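Local coordinates for Lmo2445 protein (Listeria monocytogenes EGD-e, PDB 5HZL), which is of unknown function but is a secreted, calcium-binding, internalin-like protein built on leucine-rich repeats, at residues T55-P60 against T78-L83; A111-F116 against S130-G135; E153-S158 against N178-I183; T210-G215 against F294-T299; I242-R247 against G273-E278. All blocks are in the same frame, centred on the assembly; numbering follows the deposited sequence.

Contact 1: residues T55-P60 against T78-L83; sequences TAIPLP and TNAIEL
Ile-57 and Glu-82 are joined by a backbone hydrogen bond. Ile-57 N donates to Glu-82 O over 2.8 Å, nearly along the carbonyl direction. Two residues before Ile-57, Thr-55 O takes Ile-81 N at 2.9 Å. That donor stands above the carbonyl plane, 50° out of it. Glu-82 N also leans on Thr-55 O, but at 3.5 Å this bond is weak. The strands run parallel, with Ile-57 paired to Leu-83.

The apolar contacts lie on the face of Ile-57 and Leu-83. Leu-83 sends its CD1 branch to CB of Ile-57 at 3.8 Å, and the two side chains cross at a slant. CG of Leu-83 is anti to its backbone N (chi1 177°), and the second torsion turns CD1 back to the neighbouring strand. The other end of Ile-57 reaches a different partner: its CD1 meets CB of Ala-80 at 3.9 Å. Phe-77 and Leu-100 also touch Ile-57, which is buried.

The face of Ala-56 and Glu-82 is thinner. There the two CB atoms are 4.1 Å apart. The Glu-82 chain extends past Ala-56 and lies against Asn-105 and Glu-107 of the next strand. Ile-81 only lays its CG1 near Thr-55 O.

Strand 56-58 is one edge strand of the long parallel sheet. With helix 66-70 and strand 82-84 it forms a beta-alpha-beta unit at one end of the leucine-rich repeat sheet. The chemistry is thus two-sided: main-chain bonds set the pairing, branched aliphatic groups fill the inside, and a small residue beside a carboxylate lies on the other face.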
# COMPACT_ATOMS: atom_id res chain seq x y z
N THR A 55 -14.85 -20.86 -7.99
CA THR A 55 -14.94 -19.51 -8.54
C THR A 55 -14.27 -18.49 -7.62
O THR A 55 -14.08 -17.34 -8.00
CB THR A 55 -16.41 -19.05 -8.70
OG1 THR A 55 -17.08 -19.12 -7.43
CG2 THR A 55 -17.16 -19.92 -9.69
N ALA A 56 -13.94 -18.92 -6.41
CA ALA A 56 -13.32 -18.07 -5.41
C ALA A 56 -12.39 -18.87 -4.49
O ALA A 56 -12.56 -20.09 -4.33
CB ALA A 56 -14.39 -17.38 -4.58
N ILE A 57 -11.41 -18.19 -3.92
CA ILE A 57 -10.45 -18.80 -2.99
C ILE A 57 -10.67 -18.14 -1.63
O ILE A 57 -10.12 -17.07 -1.37
CB ILE A 57 -8.97 -18.62 -3.44
CG1 ILE A 57 -8.75 -19.06 -4.90
CG2 ILE A 57 -8.05 -19.38 -2.49
CD1 ILE A 57 -9.03 -20.51 -5.18
N PRO A 58 -11.50 -18.75 -0.77
CA PRO A 58 -11.77 -18.17 0.54
C PRO A 58 -10.77 -18.59 1.60
O PRO A 58 -10.93 -19.64 2.22
CB PRO A 58 -13.17 -18.70 0.86
CG PRO A 58 -13.20 -20.04 0.22
CD PRO A 58 -12.31 -19.96 -1.00
N LEU A 59 -9.77 -17.74 1.82
CA LEU A 59 -8.73 -17.96 2.81
C LEU A 59 -8.61 -16.81 3.82
O LEU A 59 -7.49 -16.51 4.25
CB LEU A 59 -7.41 -18.14 2.10
CG LEU A 59 -7.29 -19.33 1.17
CD1 LEU A 59 -5.93 -19.32 0.52
CD2 LEU A 59 -7.49 -20.62 1.95
N PRO A 60 -9.73 -16.16 4.21
CA PRO A 60 -9.52 -15.07 5.16
C PRO A 60 -9.33 -15.53 6.58
O PRO A 60 -9.83 -16.57 6.96
CB PRO A 60 -10.82 -14.28 5.08
CG PRO A 60 -11.82 -15.31 4.76
CD PRO A 60 -11.15 -16.23 3.80
N THR A 78 -8.27 -22.81 -12.68
CA THR A 78 -8.63 -22.17 -13.96
C THR A 78 -9.78 -21.16 -13.95
O THR A 78 -9.77 -20.27 -14.77
CB THR A 78 -9.01 -23.19 -15.08
OG1 THR A 78 -10.19 -23.87 -14.70
CG2 THR A 78 -7.90 -24.23 -15.36
N ASN A 79 -10.74 -21.29 -13.04
CA ASN A 79 -11.92 -20.37 -12.99
C ASN A 79 -12.10 -19.50 -11.75
O ASN A 79 -13.14 -18.86 -11.60
CB ASN A 79 -13.18 -21.21 -13.13
CG ASN A 79 -13.19 -22.00 -14.39
OD1 ASN A 79 -12.81 -21.52 -15.45
ND2 ASN A 79 -13.65 -23.22 -14.29
N ALA A 80 -11.12 -19.50 -10.86
CA ALA A 80 -11.22 -18.71 -9.66
C ALA A 80 -11.04 -17.25 -10.05
O ALA A 80 -9.98 -16.86 -10.54
CB ALA A 80 -10.16 -19.14 -8.66
N ILE A 81 -12.09 -16.45 -9.87
CA ILE A 81 -12.03 -15.02 -10.20
C ILE A 81 -11.80 -14.13 -8.98
O ILE A 81 -11.58 -12.94 -9.16
CB ILE A 81 -13.28 -14.52 -10.98
CG1 ILE A 81 -14.57 -14.58 -10.15
CG2 ILE A 81 -13.43 -15.29 -12.29
CD1 ILE A 81 -15.77 -13.94 -10.84
N GLU A 82 -11.83 -14.69 -7.78
CA GLU A 82 -11.65 -13.92 -6.56
C GLU A 82 -10.72 -14.59 -5.56
O GLU A 82 -10.83 -15.78 -5.31
CB GLU A 82 -13.01 -13.73 -5.89
CG GLU A 82 -12.99 -13.05 -4.52
CD GLU A 82 -14.38 -12.94 -3.89
OE1 GLU A 82 -14.56 -13.48 -2.77
OE2 GLU A 82 -15.30 -12.36 -4.52
N LEU A 83 -9.81 -13.81 -4.99
CA LEU A 83 -8.88 -14.26 -3.96
C LEU A 83 -9.21 -13.48 -2.68
O LEU A 83 -9.06 -12.26 -2.65
CB LEU A 83 -7.44 -13.99 -4.37
CG LEU A 83 -6.39 -14.36 -3.32
CD1 LEU A 83 -6.50 -15.83 -2.93
CD2 LEU A 83 -5.01 -14.03 -3.85

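Contact 2: residues A111-F116 against S130-G135; sequences ANITVF and SQNNFG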
# COMPACT_ATOMS: atom_id res chain seq x y z
N ALA A 111 -4.20 -7.71 6.05
CA ALA A 111 -3.54 -8.99 5.92
C ALA A 111 -2.04 -8.90 6.19
O ALA A 111 -1.30 -9.83 5.88
CB ALA A 111 -3.80 -9.51 4.53
N ASN A 112 -1.61 -7.77 6.75
CA ASN A 112 -0.20 -7.50 7.06
C ASN A 112 0.80 -7.74 5.91
O ASN A 112 1.92 -8.21 6.13
CB ASN A 112 0.23 -8.27 8.31
CG ASN A 112 1.57 -7.78 8.86
OD1 ASN A 112 1.92 -6.61 8.73
ND2 ASN A 112 2.30 -8.67 9.50
N ILE A 113 0.36 -7.40 4.69
CA ILE A 113 1.17 -7.50 3.48
C ILE A 113 2.19 -6.35 3.46
O ILE A 113 1.82 -5.20 3.61
CB ILE A 113 0.31 -7.37 2.19
CG1 ILE A 113 -0.77 -8.45 2.16
CG2 ILE A 113 1.19 -7.45 0.93
CD1 ILE A 113 -1.68 -8.41 0.95
N THR A 114 3.45 -6.69 3.25
CA THR A 114 4.54 -5.72 3.19
C THR A 114 5.01 -5.50 1.77
O THR A 114 5.65 -4.48 1.50
CB THR A 114 5.73 -6.18 4.05
OG1 THR A 114 6.26 -7.43 3.56
CG2 THR A 114 5.31 -6.32 5.52
N VAL A 115 4.73 -6.44 0.86
CA VAL A 115 5.13 -6.33 -0.55
C VAL A 115 4.08 -6.98 -1.42
O VAL A 115 3.74 -8.15 -1.20
CB VAL A 115 6.46 -7.09 -0.86
CG1 VAL A 115 6.78 -7.10 -2.35
CG2 VAL A 115 7.61 -6.51 -0.07
N PHE A 116 3.59 -6.23 -2.40
CA PHE A 116 2.62 -6.73 -3.36
C PHE A 116 3.40 -6.70 -4.68
O PHE A 116 3.50 -5.66 -5.31
CB PHE A 116 1.38 -5.83 -3.38
CG PHE A 116 0.33 -6.30 -4.34
CD1 PHE A 116 -0.56 -7.31 -3.98
CD2 PHE A 116 0.24 -5.73 -5.60
CE1 PHE A 116 -1.53 -7.75 -4.88
CE2 PHE A 116 -0.72 -6.17 -6.50
CZ PHE A 116 -1.61 -7.18 -6.14
N SER A 130 -6.07 -2.17 1.44
CA SER A 130 -6.15 -1.24 2.53
C SER A 130 -5.76 -1.89 3.87
O SER A 130 -6.01 -3.07 4.08
CB SER A 130 -7.58 -0.72 2.63
OG SER A 130 -8.49 -1.78 2.87
N GLN A 131 -5.13 -1.11 4.74
CA GLN A 131 -4.74 -1.55 6.07
C GLN A 131 -3.66 -2.61 6.15
O GLN A 131 -3.61 -3.41 7.09
CB GLN A 131 -5.96 -1.86 6.92
CG GLN A 131 -6.81 -0.61 7.17
CD GLN A 131 -8.02 -0.87 8.03
OE1 GLN A 131 -8.76 -1.85 7.87
NE2 GLN A 131 -8.26 0.03 8.94
N ASN A 132 -2.79 -2.59 5.15
CA ASN A 132 -1.65 -3.48 5.10
C ASN A 132 -0.46 -2.66 5.63
O ASN A 132 -0.67 -1.70 6.37
CB ASN A 132 -1.49 -4.08 3.70
CG ASN A 132 -2.49 -5.19 3.44
OD1 ASN A 132 -2.44 -6.24 4.09
ND2 ASN A 132 -3.37 -4.99 2.47
N ASN A 133 0.77 -3.03 5.30
CA ASN A 133 1.90 -2.32 5.85
C ASN A 133 3.10 -2.36 4.93
O ASN A 133 4.12 -3.01 5.22
CB ASN A 133 2.25 -2.95 7.21
CG ASN A 133 3.24 -2.12 8.00
OD1 ASN A 133 3.36 -0.89 7.81
ND2 ASN A 133 3.96 -2.78 8.91
N PHE A 134 2.97 -1.63 3.83
CA PHE A 134 4.00 -1.56 2.79
C PHE A 134 5.29 -0.86 3.13
O PHE A 134 6.33 -1.23 2.60
CB PHE A 134 3.43 -0.95 1.52
CG PHE A 134 2.32 -1.74 0.92
CD1 PHE A 134 2.60 -2.93 0.29
CD2 PHE A 134 1.01 -1.30 1.00
CE1 PHE A 134 1.57 -3.69 -0.26
CE2 PHE A 134 -0.02 -2.04 0.45
CZ PHE A 134 0.26 -3.24 -0.17
N GLY A 135 5.23 0.13 4.02
CA GLY A 135 6.42 0.91 4.38
C GLY A 135 6.85 1.57 3.09
O GLY A 135 6.01 2.16 2.38
O HOH W 1 -2.34 -5.55 8.36
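Asn-132 OD1 is gripped by two backbone N-H groups of the preceding repeat. Ala-111 N reaches it at 3.0 Å and Ile-113 N at 3.1 Å. The two donors come from opposite faces of the amide plane. The bond from Ile-113 is the straighter, with 170° at the hydrogen. Asn-132 holds CG anti to its carbonyl carbon (chi1 -77°), which turns the amide toward the curve of 111-113. ND2 of the same amide donates to Leu-129 O and Ala-108 O, so the buried group is held at both ends. This is the consensus asparagine of the leucine-rich repeat.

The backbones add one direct bond, from Asn-133 N to Ile-113 O at 2.9 Å. Water 1 adds another link. It accepts from Asn-112 N and donates to Gln-131 O.

Phe-134 forms the apolar part. Its CE1 lies 3.8 Å from CB of Phe-116. CG2 of Ile-113 is at 4.0 Å from the same CE1, and these two side chains run alongside each other. Ile-113 O lies over one ring face, offset toward the rim. On the outer side Asn-112 and Asn-133 lie side by side. Their amide planes are only 18° apart, but ND2 of Asn-112 bonds to Asn-89 of the previous repeat.

Strand 113-115 pairs in parallel with strand 91-92. Segment 130-135 follows strand 126-128 and continues the same stacking of turns. On its far side comes the next turn, 153-158, which follows strand 149-151 of the long sheet; its Asn-154 touches Gln-131.

Contact 3: residues E153-S158 against N178-I183; sequences ENAGLS and NENHLI. With CA (calcium ion), chain E.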
# COMPACT_ATOMS: atom_id res chain seq x y z
N GLU A 153 -5.98 2.47 1.28
CA GLU A 153 -6.24 3.35 2.39
C GLU A 153 -5.58 2.83 3.64
O GLU A 153 -5.68 1.65 3.94
CB GLU A 153 -7.75 3.43 2.68
CG GLU A 153 -8.14 4.34 3.85
CD GLU A 153 -9.64 4.42 4.06
OE1 GLU A 153 -10.36 3.56 3.56
OE2 GLU A 153 -10.13 5.33 4.74
N ASN A 154 -4.89 3.71 4.35
CA ASN A 154 -4.26 3.37 5.62
C ASN A 154 -3.40 2.09 5.54
O ASN A 154 -3.46 1.25 6.41
CB ASN A 154 -5.41 3.23 6.63
CG ASN A 154 -4.94 3.09 8.06
OD1 ASN A 154 -3.81 3.45 8.41
ND2 ASN A 154 -5.84 2.57 8.92
N ALA A 155 -2.59 1.99 4.49
CA ALA A 155 -1.74 0.82 4.25
C ALA A 155 -0.24 1.01 4.52
O ALA A 155 0.58 0.24 4.02
CB ALA A 155 -1.93 0.38 2.79
N GLY A 156 0.12 2.04 5.28
CA GLY A 156 1.53 2.32 5.58
C GLY A 156 2.43 2.78 4.43
O GLY A 156 3.66 2.75 4.58
N LEU A 157 1.85 3.21 3.30
CA LEU A 157 2.68 3.67 2.16
C LEU A 157 3.50 4.84 2.62
O LEU A 157 2.97 5.81 3.15
CB LEU A 157 1.84 4.05 0.96
CG LEU A 157 1.06 2.92 0.29
CD1 LEU A 157 0.00 3.49 -0.64
CD2 LEU A 157 2.00 1.99 -0.46
N SER A 158 4.81 4.75 2.41
CA SER A 158 5.71 5.75 2.92
C SER A 158 6.74 6.26 1.95
O SER A 158 7.09 5.61 0.96
CB SER A 158 6.48 5.11 4.08
OG SER A 158 5.60 4.51 5.03
N ASN A 178 -5.87 7.71 1.05
CA ASN A 178 -5.83 8.47 2.30
C ASN A 178 -5.19 7.70 3.45
O ASN A 178 -5.04 6.49 3.37
CB ASN A 178 -7.22 8.99 2.73
CG ASN A 178 -8.27 7.89 2.82
OD1 ASN A 178 -8.51 7.17 1.85
ND2 ASN A 178 -8.95 7.81 3.95
N GLU A 179 -4.79 8.42 4.48
CA GLU A 179 -4.21 7.88 5.72
C GLU A 179 -2.89 7.11 5.61
O GLU A 179 -2.61 6.20 6.39
CB GLU A 179 -5.28 7.08 6.46
CG GLU A 179 -6.49 7.93 6.81
CD GLU A 179 -7.65 7.12 7.34
OE1 GLU A 179 -7.42 6.06 7.96
OE2 GLU A 179 -8.82 7.54 7.14
N ASN A 180 -2.08 7.50 4.64
CA ASN A 180 -0.77 6.90 4.41
C ASN A 180 0.32 7.83 4.95
O ASN A 180 0.00 8.76 5.68
CB ASN A 180 -0.62 6.55 2.93
CG ASN A 180 -1.44 5.33 2.55
OD1 ASN A 180 -1.28 4.28 3.14
ND2 ASN A 180 -2.27 5.46 1.52
N HIS A 181 1.59 7.59 4.62
CA HIS A 181 2.71 8.39 5.13
C HIS A 181 3.60 8.90 4.02
O HIS A 181 4.83 8.93 4.13
CB HIS A 181 3.56 7.55 6.10
CG HIS A 181 2.77 6.84 7.15
ND1 HIS A 181 2.01 7.50 8.09
CD2 HIS A 181 2.63 5.52 7.43
CE1 HIS A 181 1.43 6.63 8.89
NE2 HIS A 181 1.79 5.41 8.50
N LEU A 182 2.96 9.32 2.94
CA LEU A 182 3.65 9.84 1.77
C LEU A 182 4.04 11.32 1.94
O LEU A 182 3.29 12.09 2.55
CB LEU A 182 2.75 9.67 0.54
CG LEU A 182 2.43 8.21 0.19
CD1 LEU A 182 1.34 8.11 -0.85
CD2 LEU A 182 3.72 7.52 -0.24
N ILE A 183 5.20 11.70 1.39
CA ILE A 183 5.70 13.08 1.47
C ILE A 183 5.66 13.74 0.10
O ILE A 183 6.22 14.81 -0.12
CB ILE A 183 7.16 13.13 1.99
CG1 ILE A 183 8.15 12.52 0.97
CG2 ILE A 183 7.24 12.42 3.33
CD1 ILE A 183 9.60 12.71 1.32
CA CA E . -12.76 4.77 4.27
O HOH W 2 -1.13 3.99 6.96
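Glu-153 lays its carboxylate across the amide of Asn-178, the two planes 45° apart. Asn-178 ND2 donates to Glu-153 OE2 at 2.9 Å, from above the carboxylate plane. A weak second bond joins the same ND2 to Glu-179 OE2, so one NH2 group serves two neighbouring carboxylates. Both oxygens of Glu-153 also hold a calcium ion, OE1 at 2.8 Å and OE2 at 2.7 Å. The extended chain of Glu-153, with CG anti to the backbone N (chi1 -180°), carries the group out to the metal.

Asn-180 is the consensus asparagine of this repeat. Its OD1 takes Ala-155 N at 3.0 Å, and Leu-157 N more weakly. Its ND2 turns to Leu-177 O and Met-152 O. Leu-157 lies alongside it, and CB of Leu-157 also meets CD2 of Leu-182 at 4.1 Å.

Leu-157 O accepts His-181 N at 2.7 Å, beside the parallel pair of Ser-158 with His-181. Ser-158 OG lies at the edge of the imidazole but bonds to Gly-156 O. His-181 ND1 goes to Thr-204 O. Water 2 joins Asn-154 OD1, Gly-156 N and Glu-179 O.

The contact is therefore strongly polar. One buried asparagine, Asn-180, closes the turn inside, and acids gather at the calcium end. Ser-158 and His-181 line the other end, where a glycol ether, probably from the crystallisation liquor, is bound.

Contact 4: residues T210-G215 against F294-T299; sequences TTIKQG and FPVTIT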
# COMPACT_ATOMS: atom_id res chain seq x y z
N THR A 210 17.73 13.97 13.42
CA THR A 210 18.99 14.59 13.00
C THR A 210 19.50 15.55 14.09
O THR A 210 18.79 15.83 15.04
CB THR A 210 18.85 15.31 11.65
OG1 THR A 210 20.15 15.70 11.16
CG2 THR A 210 17.93 16.54 11.75
N THR A 211 20.72 16.03 13.92
CA THR A 211 21.37 16.94 14.88
C THR A 211 21.83 18.23 14.20
O THR A 211 22.28 18.19 13.05
CB THR A 211 22.60 16.24 15.53
OG1 THR A 211 22.18 15.06 16.22
CG2 THR A 211 23.31 17.15 16.53
N ILE A 212 21.71 19.36 14.90
CA ILE A 212 22.15 20.66 14.39
C ILE A 212 22.75 21.46 15.56
O ILE A 212 22.49 21.13 16.72
CB ILE A 212 21.00 21.48 13.75
CG1 ILE A 212 19.92 21.86 14.79
CG2 ILE A 212 20.39 20.72 12.58
CD1 ILE A 212 18.84 22.78 14.25
N LYS A 213 23.53 22.50 15.27
CA LYS A 213 24.11 23.30 16.35
C LYS A 213 23.19 24.46 16.74
O LYS A 213 22.45 24.98 15.91
CB LYS A 213 25.53 23.77 16.02
CG LYS A 213 26.23 24.40 17.22
CD LYS A 213 27.72 24.65 17.06
CE LYS A 213 28.27 25.15 18.39
NZ LYS A 213 29.73 25.39 18.34
N GLN A 214 23.25 24.85 18.02
CA GLN A 214 22.43 25.95 18.58
C GLN A 214 22.73 27.23 17.80
O GLN A 214 23.82 27.78 17.90
CB GLN A 214 22.73 26.08 20.10
CG GLN A 214 21.84 27.01 20.94
CD GLN A 214 22.26 28.47 21.01
OE1 GLN A 214 23.43 28.80 21.20
NE2 GLN A 214 21.28 29.36 20.94
N GLY A 215 21.76 27.67 16.99
CA GLY A 215 21.91 28.87 16.15
C GLY A 215 21.56 28.63 14.69
O GLY A 215 21.03 29.53 14.02
N PHE A 294 9.74 16.18 12.65
CA PHE A 294 11.18 16.18 12.46
C PHE A 294 11.83 16.18 13.83
O PHE A 294 11.89 17.22 14.47
CB PHE A 294 11.58 17.42 11.66
CG PHE A 294 10.82 17.57 10.38
CD1 PHE A 294 11.25 16.91 9.23
CD2 PHE A 294 9.67 18.33 10.31
CE1 PHE A 294 10.55 17.03 8.04
CE2 PHE A 294 8.97 18.46 9.12
CZ PHE A 294 9.40 17.81 7.99
N PRO A 295 12.27 15.00 14.33
CA PRO A 295 12.95 14.97 15.64
C PRO A 295 14.32 15.63 15.50
O PRO A 295 15.09 15.28 14.60
CB PRO A 295 13.08 13.48 15.95
CG PRO A 295 12.18 12.78 14.99
CD PRO A 295 12.09 13.65 13.78
N VAL A 296 14.61 16.59 16.37
CA VAL A 296 15.88 17.31 16.30
C VAL A 296 16.54 17.48 17.66
O VAL A 296 15.87 17.69 18.68
CB VAL A 296 15.66 18.71 15.68
CG1 VAL A 296 16.97 19.51 15.65
CG2 VAL A 296 15.10 18.56 14.27
N THR A 297 17.87 17.38 17.65
CA THR A 297 18.70 17.55 18.84
C THR A 297 19.56 18.76 18.52
O THR A 297 20.32 18.74 17.55
CB THR A 297 19.58 16.33 19.10
OG1 THR A 297 18.74 15.18 19.29
CG2 THR A 297 20.44 16.54 20.35
N ILE A 298 19.43 19.80 19.33
CA ILE A 298 20.19 21.03 19.16
C ILE A 298 21.33 21.01 20.20
O ILE A 298 21.07 20.78 21.39
CB ILE A 298 19.29 22.26 19.36
CG1 ILE A 298 18.12 22.21 18.38
CG2 ILE A 298 20.06 23.55 19.12
CD1 ILE A 298 17.13 23.35 18.54
N THR A 299 22.57 21.25 19.75
CA THR A 299 23.75 21.29 20.63
C THR A 299 24.02 22.76 21.01
O THR A 299 25.11 23.12 21.49
CB THR A 299 25.01 20.64 19.99
OG1 THR A 299 25.44 21.38 18.84
CG2 THR A 299 24.76 19.16 19.58
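Thr-210 to Ile-212 and Pro-295 to Thr-299 are joined by four backbone hydrogen bonds. The shortest runs from Thr-299 N to Ile-212 O at 3.0 Å. Ile-212 N donates to Thr-297 O at 3.1 Å, and Thr-210 binds through its N to Pro-295 O and through its O to Thr-297 N. The strands are parallel but twisted, with 37° between their directions.

Ile-212 carries the packing on one face. Its CG1 touches CG1 of Val-296 at 3.9 Å and CG1 of Ile-298 at 4.0 Å. CG1 sits between the backbone N and the carbonyl carbon (chi1 65°), which brings it between these two residues. Leu-277 and Leu-218 cover Val-296 further in.

Thr-211 and Thr-297 take the other face, side by side; CG2 of Thr-211 also meets CG2 of Thr-299 at 3.9 Å. Thr-297 OG1 turns to Glu-274 OE1 on the next strand. Past the strand, CG2 of Ile-298 rests against the backbone of Gln-214.

Strand 203-212 is an outermost strand of the mixed sheet. Its parallel pairing with the last strand, 290-298, belongs to the C-terminal domain, whose family is grouped with the E-set, immunoglobulin-like beta folds.

Contact 5: residues I242-R247 against G273-E278; sequences IKDNGR and GEHLLE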
# COMPACT_ATOMS: atom_id res chain seq x y z
N ILE A 242 3.83 25.83 12.23
CA ILE A 242 5.11 25.25 12.67
C ILE A 242 5.05 25.12 14.19
O ILE A 242 4.80 26.10 14.88
CB ILE A 242 6.34 26.08 12.20
CG1 ILE A 242 6.73 25.74 10.75
CG2 ILE A 242 7.59 25.72 13.00
CD1 ILE A 242 5.66 25.99 9.71
N LYS A 243 5.26 23.91 14.70
CA LYS A 243 5.20 23.67 16.13
C LYS A 243 6.48 23.07 16.64
O LYS A 243 7.24 22.47 15.88
CB LYS A 243 4.04 22.75 16.47
CG LYS A 243 2.73 23.27 15.93
CD LYS A 243 1.51 22.57 16.48
CE LYS A 243 1.40 21.14 16.05
NZ LYS A 243 0.16 20.59 16.65
N ASP A 244 6.70 23.23 17.94
CA ASP A 244 7.88 22.74 18.61
C ASP A 244 7.41 22.03 19.87
O ASP A 244 6.88 22.66 20.76
CB ASP A 244 8.78 23.92 18.96
CG ASP A 244 10.06 23.50 19.66
OD1 ASP A 244 10.57 22.39 19.39
OD2 ASP A 244 10.57 24.30 20.49
N ASN A 245 7.61 20.71 19.92
CA ASN A 245 7.18 19.89 21.05
C ASN A 245 5.69 20.08 21.34
O ASN A 245 5.28 20.19 22.50
CB ASN A 245 8.06 20.16 22.29
CG ASN A 245 9.50 19.70 22.11
OD1 ASN A 245 9.76 18.63 21.55
ND2 ASN A 245 10.44 20.49 22.61
N GLY A 246 4.90 20.14 20.28
CA GLY A 246 3.45 20.30 20.38
C GLY A 246 2.88 21.71 20.47
O GLY A 246 1.68 21.87 20.22
N ARG A 247 3.69 22.71 20.82
CA ARG A 247 3.20 24.10 20.92
C ARG A 247 3.55 24.88 19.67
O ARG A 247 4.62 24.69 19.10
CB ARG A 247 3.80 24.82 22.13
CG ARG A 247 3.52 24.19 23.49
CD ARG A 247 2.03 23.94 23.74
NE ARG A 247 1.76 23.68 25.16
CZ ARG A 247 1.51 24.62 26.08
NH1 ARG A 247 1.50 25.92 25.77
NH2 ARG A 247 1.27 24.25 27.33
N GLY A 273 18.96 21.01 23.48
CA GLY A 273 18.14 19.92 23.99
C GLY A 273 17.35 19.28 22.87
O GLY A 273 17.59 19.54 21.69
N GLU A 274 16.40 18.44 23.27
CA GLU A 274 15.54 17.71 22.35
C GLU A 274 14.36 18.56 21.89
O GLU A 274 13.75 19.27 22.69
CB GLU A 274 15.03 16.44 23.03
CG GLU A 274 16.14 15.50 23.50
CD GLU A 274 17.00 14.95 22.37
OE1 GLU A 274 16.51 14.82 21.23
OE2 GLU A 274 18.18 14.62 22.64
N HIS A 275 14.05 18.49 20.60
CA HIS A 275 12.95 19.25 20.01
C HIS A 275 12.29 18.43 18.90
O HIS A 275 12.97 17.87 18.03
CB HIS A 275 13.44 20.58 19.43
CG HIS A 275 13.97 21.55 20.45
ND1 HIS A 275 13.15 22.40 21.16
CD2 HIS A 275 15.23 21.81 20.87
CE1 HIS A 275 13.88 23.14 21.98
NE2 HIS A 275 15.15 22.80 21.82
N LEU A 276 10.97 18.36 18.93
CA LEU A 276 10.20 17.66 17.92
C LEU A 276 9.50 18.77 17.13
O LEU A 276 8.61 19.45 17.65
CB LEU A 276 9.19 16.71 18.56
CG LEU A 276 8.33 15.91 17.59
CD1 LEU A 276 9.22 15.03 16.71
CD2 LEU A 276 7.30 15.08 18.34
N LEU A 277 9.92 18.96 15.89
CA LEU A 277 9.36 20.00 15.05
C LEU A 277 8.28 19.42 14.17
O LEU A 277 8.40 18.32 13.67
CB LEU A 277 10.46 20.63 14.22
CG LEU A 277 11.44 21.40 15.12
CD1 LEU A 277 12.77 21.63 14.42
CD2 LEU A 277 10.83 22.70 15.59
N GLU A 278 7.21 20.18 13.97
CA GLU A 278 6.11 19.73 13.17
C GLU A 278 5.59 20.80 12.22
O GLU A 278 5.45 21.95 12.60
CB GLU A 278 4.99 19.24 14.11
CG GLU A 278 3.70 18.82 13.42
CD GLU A 278 2.66 18.25 14.37
OE1 GLU A 278 3.03 17.45 15.27
OE2 GLU A 278 1.47 18.59 14.21
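Asp-244 and His-275 form the closely fitted side of this contact. His-275 ND1 donates to the syn lone pair of Asp-244 OD1 at 3.1 Å, and more weakly to OD2. The carboxylate and ring planes are 30° apart. Asp-244 holds CG anti to its backbone N (chi1 -180°), which swings the acid over to the neighbouring strand. The other ring nitrogen, NE2, bonds to Gln-271 O, so the imidazole is tied at two points. Buried Leu-277 closes this side. Its CD2 lies 3.6 Å from Lys-243 O.

The backbones are also well matched. Lys-243 and Glu-278 are a hydrogen-bonded antiparallel pair, with Lys-243 N to Glu-278 O at 2.9 Å. Asn-245 grips Leu-276 twice. Its N donates to Leu-276 O at 2.8 Å, and its OD1 accepts Leu-276 N from above the amide plane.

The opposite face is more open to solvent. There Lys-243 and Glu-278, both partly exposed, run alongside each other and form a salt bridge, NZ to OE2 at 3.4 Å. The exposed Asn-245 lies at the rim, where its ND2 comes near Glu-274 O.

Asp-244 to Arg-247 make a type I' turn, which joins strands 240-244 and 247-250 in a tight hairpin. In the mixed sheet strand 240-244 lies between 247-250 and 273-281. On its other side, strand 273-281 pairs with 290-298, whose Val-296 and Ile-298 touch Leu-277 and His-275.

The five contacts follow the elongated chain from repeats to C-terminal domain. Contacts 1, 2 and 3 come in series. Contact 1 joins the first two strands of the long parallel sheet, while contacts 2 and 3 join the turns that follow its strands. Contacts 2 and 3 touch, with centres about 11 Å apart; contact 1 lies about 20 Å from contact 2 between centres. Contacts 4 and 5 share the mixed sheet, where strands 273-281 and 290-298 are neighbours. Contact 5 falls within the chain between the two segments of contact 4. Contacts 1 and 4 are about 53 Å apart between centres. Stacked repeats thus lead directly into a C-terminal beta domain.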